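Local coordinates for Pre-mRNA splicing helicase-like protein (Chaetomium thermophilum, PDB 4RVQ) that acts as the spliceosomal helicase Brr2, represented by its noncanonical PWI domain, which probably mediates protein or RNA interactions in pre-mRNA splicing, at residues H79-V82 with Q83-E87. Numbering follows the deposited sequence.
Sequences HELV and QKLIE
Val-82 and Ile-86, one helical turn apart, run alongside each other in the same direction, CG1 of Val-82 meeting CD1 of Ile-86 at 3.9 Å. The valine methyl is placed there by its first torsion, a chi1 of 170° that turns CG1 away from the backbone N of Val-82 and toward Ile-86. Ile-86 reaches back with its longer branch: its CG1 passes 3.3 Å from the carbonyl O of Val-82 before CD1 arrives at the methyl. The neighbouring pair meets differently, Leu-81 slanting across Leu-85, with CD1 of Leu-81 4.1 Å from CG of Leu-85.

Four backbone bonds of 2.9 to 3.0 Å join the same turns, N of Gln-83, Lys-84, Leu-85 and Ile-86 donating to O of His-79, Glu-80, Leu-81 and Val-82 respectively.

On the exposed side, Gln-83 extends so that, in the conformer given, its NE2 donates to OE2 of Glu-87 at 2.8 Å, a nearly straight bond (168°). OE2 of Glu-87 lies close to the amide plane of Gln-83 and accepts through its anti lone pair, the one turned away from OE1.

Leu-85 packs on Trp-23 and Leu-24 of helix 23-29, while Ile-86 rests on Glu-67 and Leu-70 of helix 63-73. The whole is an amphipathic alpha-helix with i to i+4 pairing, its apolar side turned into the helical bundle of the PWI-like domain.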
ATOM      1  N   HIS A  79      -8.034   3.424 -12.293  1.00 14.62           N
ATOM      2  CA  HIS A  79      -8.741   2.496 -11.409  1.00 13.76           C
ATOM      3  C   HIS A  79      -7.933   1.234 -11.093  1.00 11.79           C
ATOM      4  O   HIS A  79      -8.028   0.675 -10.001  1.00 11.28           O
ATOM      5  CB  HIS A  79     -10.140   2.104 -11.941  1.00 15.11           C
ATOM      6  CG  HIS A  79     -10.965   1.483 -10.878  1.00 17.42           C
ATOM      7  ND1 HIS A  79     -11.720   2.226  -9.994  1.00 19.77           N
ATOM      8  CD2 HIS A  79     -11.040   0.198 -10.460  1.00 17.32           C
ATOM      9  CE1 HIS A  79     -12.277   1.406  -9.113  1.00 19.11           C
ATOM     10  NE2 HIS A  79     -11.897   0.172  -9.386  1.00 19.63           N
ATOM     11  N   GLU A  80      -7.146   0.770 -12.041  1.00 13.03           N
ATOM     12  CA  GLU A  80      -6.325  -0.415 -11.777  0.60 11.98           C
ATOM     13  C   GLU A  80      -5.348  -0.163 -10.617  1.00 10.82           C
ATOM     14  O   GLU A  80      -5.124  -1.037  -9.772  1.00 10.71           O
ATOM     15  CB  GLU A  80      -5.592  -0.888 -13.033  0.60 13.33           C
ATOM     16  CG  GLU A  80      -6.523  -1.469 -14.095  0.60 16.85           C
ATOM     17  CD  GLU A  80      -5.785  -2.221 -15.181  0.60 21.89           C
ATOM     18  OE1 GLU A  80      -4.538  -2.214 -15.198  0.60 23.66           O
ATOM     19  OE2 GLU A  80      -6.467  -2.837 -16.022  0.60 23.96           O
ATOM     20  N   LEU A  81      -4.764   1.032 -10.559  1.00 11.46           N
ATOM     21  CA  LEU A  81      -3.856   1.367  -9.462  1.00 11.89           C
ATOM     22  C   LEU A  81      -4.659   1.445  -8.175  1.00 10.49           C
ATOM     23  O   LEU A  81      -4.249   0.916  -7.133  1.00 10.60           O
ATOM     24  CB  LEU A  81      -3.109   2.657  -9.774  1.00 12.74           C
ATOM     25  CG  LEU A  81      -2.225   3.169  -8.641  1.00 14.97           C
ATOM     26  CD1 LEU A  81      -1.221   2.113  -8.189  1.00 15.05           C
ATOM     27  CD2 LEU A  81      -1.465   4.389  -9.117  1.00 18.19           C
ATOM     28  N   VAL A  82      -5.815   2.111  -8.227  1.00 11.16           N
ATOM     29  CA  VAL A  82      -6.683   2.184  -7.065  1.00 11.57           C
ATOM     30  C   VAL A  82      -6.964   0.777  -6.491  1.00 10.25           C
ATOM     31  O   VAL A  82      -6.796   0.526  -5.293  1.00 10.06           O
ATOM     32  CB  VAL A  82      -8.007   2.874  -7.423  1.00 15.01           C
ATOM     33  CG1 VAL A  82      -8.985   2.739  -6.285  1.00 14.80           C
ATOM     34  CG2 VAL A  82      -7.770   4.338  -7.742  1.00 17.15           C
ATOM     35  N   GLN A  83      -7.390  -0.155  -7.347  1.00  9.73           N
ATOM     36  CA  GLN A  83      -7.736  -1.528  -6.871  0.54 10.22           C
ATOM     37  C   GLN A  83      -6.504  -2.233  -6.365  1.00  8.28           C
ATOM     38  O   GLN A  83      -6.587  -2.946  -5.393  1.00  8.02           O
ATOM     39  CB  GLN A  83      -8.433  -2.506  -7.887  0.54 12.65           C
ATOM     40  CG  GLN A  83      -8.743  -4.040  -7.322  0.54 11.18           C
ATOM     41  CD  GLN A  83      -9.611  -4.966  -8.291  0.54 11.15           C
ATOM     42  OE1 GLN A  83      -9.986  -4.503  -9.377  0.54 12.27           O
ATOM     43  NE2 GLN A  83      -9.883  -6.310  -7.918  0.54  2.79           N
ATOM     44  N   LYS A  84      -5.365  -2.066  -7.032  1.00  7.72           N
ATOM     45  CA  LYS A  84      -4.141  -2.700  -6.544  1.00  7.28           C
ATOM     46  C   LYS A  84      -3.825  -2.266  -5.106  1.00  6.72           C
ATOM     47  O   LYS A  84      -3.428  -3.070  -4.262  1.00  7.19           O
ATOM     48  CB  LYS A  84      -2.968  -2.370  -7.467  1.00  8.29           C
ATOM     49  CG  LYS A  84      -1.647  -2.950  -7.036  1.00  9.01           C
ATOM     50  CD  LYS A  84      -0.581  -2.816  -8.099  1.00 10.93           C
ATOM     51  CE  LYS A  84       0.732  -3.381  -7.724  1.00 11.82           C
ATOM     52  NZ  LYS A  84       1.729  -2.950  -8.742  1.00 15.57           N
ATOM     53  N   LEU A  85      -3.981  -0.970  -4.841  1.00  7.29           N
ATOM     54  CA  LEU A  85      -3.699  -0.471  -3.511  1.00  8.10           C
ATOM     55  C   LEU A  85      -4.686  -1.023  -2.478  1.00  7.59           C
ATOM     56  O   LEU A  85      -4.335  -1.445  -1.394  1.00  8.68           O
ATOM     57  CB  LEU A  85      -3.702   1.064  -3.503  1.00  8.43           C
ATOM     58  CG  LEU A  85      -2.595   1.693  -4.370  1.00  9.28           C
ATOM     59  CD1 LEU A  85      -2.694   3.213  -4.257  1.00 11.11           C
ATOM     60  CD2 LEU A  85      -1.194   1.199  -4.011  1.00  9.22           C
ATOM     61  N   ILE A  86      -5.971  -1.045  -2.856  1.00  7.50           N
ATOM     62  CA  ILE A  86      -6.983  -1.562  -1.944  1.00  7.84           C
ATOM     63  C   ILE A  86      -6.792  -3.059  -1.657  1.00  6.62           C
ATOM     64  O   ILE A  86      -6.860  -3.500  -0.513  1.00  7.60           O
ATOM     65  CB  ILE A  86      -8.396  -1.293  -2.487  1.00  9.74           C
ATOM     66  CG1 ILE A  86      -8.635   0.214  -2.536  1.00 11.82           C
ATOM     67  CG2 ILE A  86      -9.433  -1.971  -1.631  1.00 11.62           C
ATOM     68  CD1 ILE A  86      -9.971   0.597  -3.159  1.00 15.16           C
ATOM     69  N   GLU A  87      -6.509  -3.850  -2.686  1.00  6.70           N
ATOM     70  CA  GLU A  87      -6.268  -5.282  -2.505  1.00  6.92           C
ATOM     71  C   GLU A  87      -5.104  -5.532  -1.550  1.00  6.96           C
ATOM     72  O   GLU A  87      -5.073  -6.537  -0.857  1.00  9.79           O
ATOM     73  CB  GLU A  87      -5.973  -5.953  -3.844  1.00  7.38           C
ATOM     74  CG  GLU A  87      -7.154  -5.981  -4.843  1.00  7.50           C
ATOM     75  CD  GLU A  87      -8.246  -6.947  -4.481  1.00  8.34           C
ATOM     76  OE1 GLU A  87      -8.162  -7.603  -3.438  1.00 10.57           O
ATOM     77  OE2 GLU A  87      -9.220  -7.025  -5.284  1.00  8.88           O
TER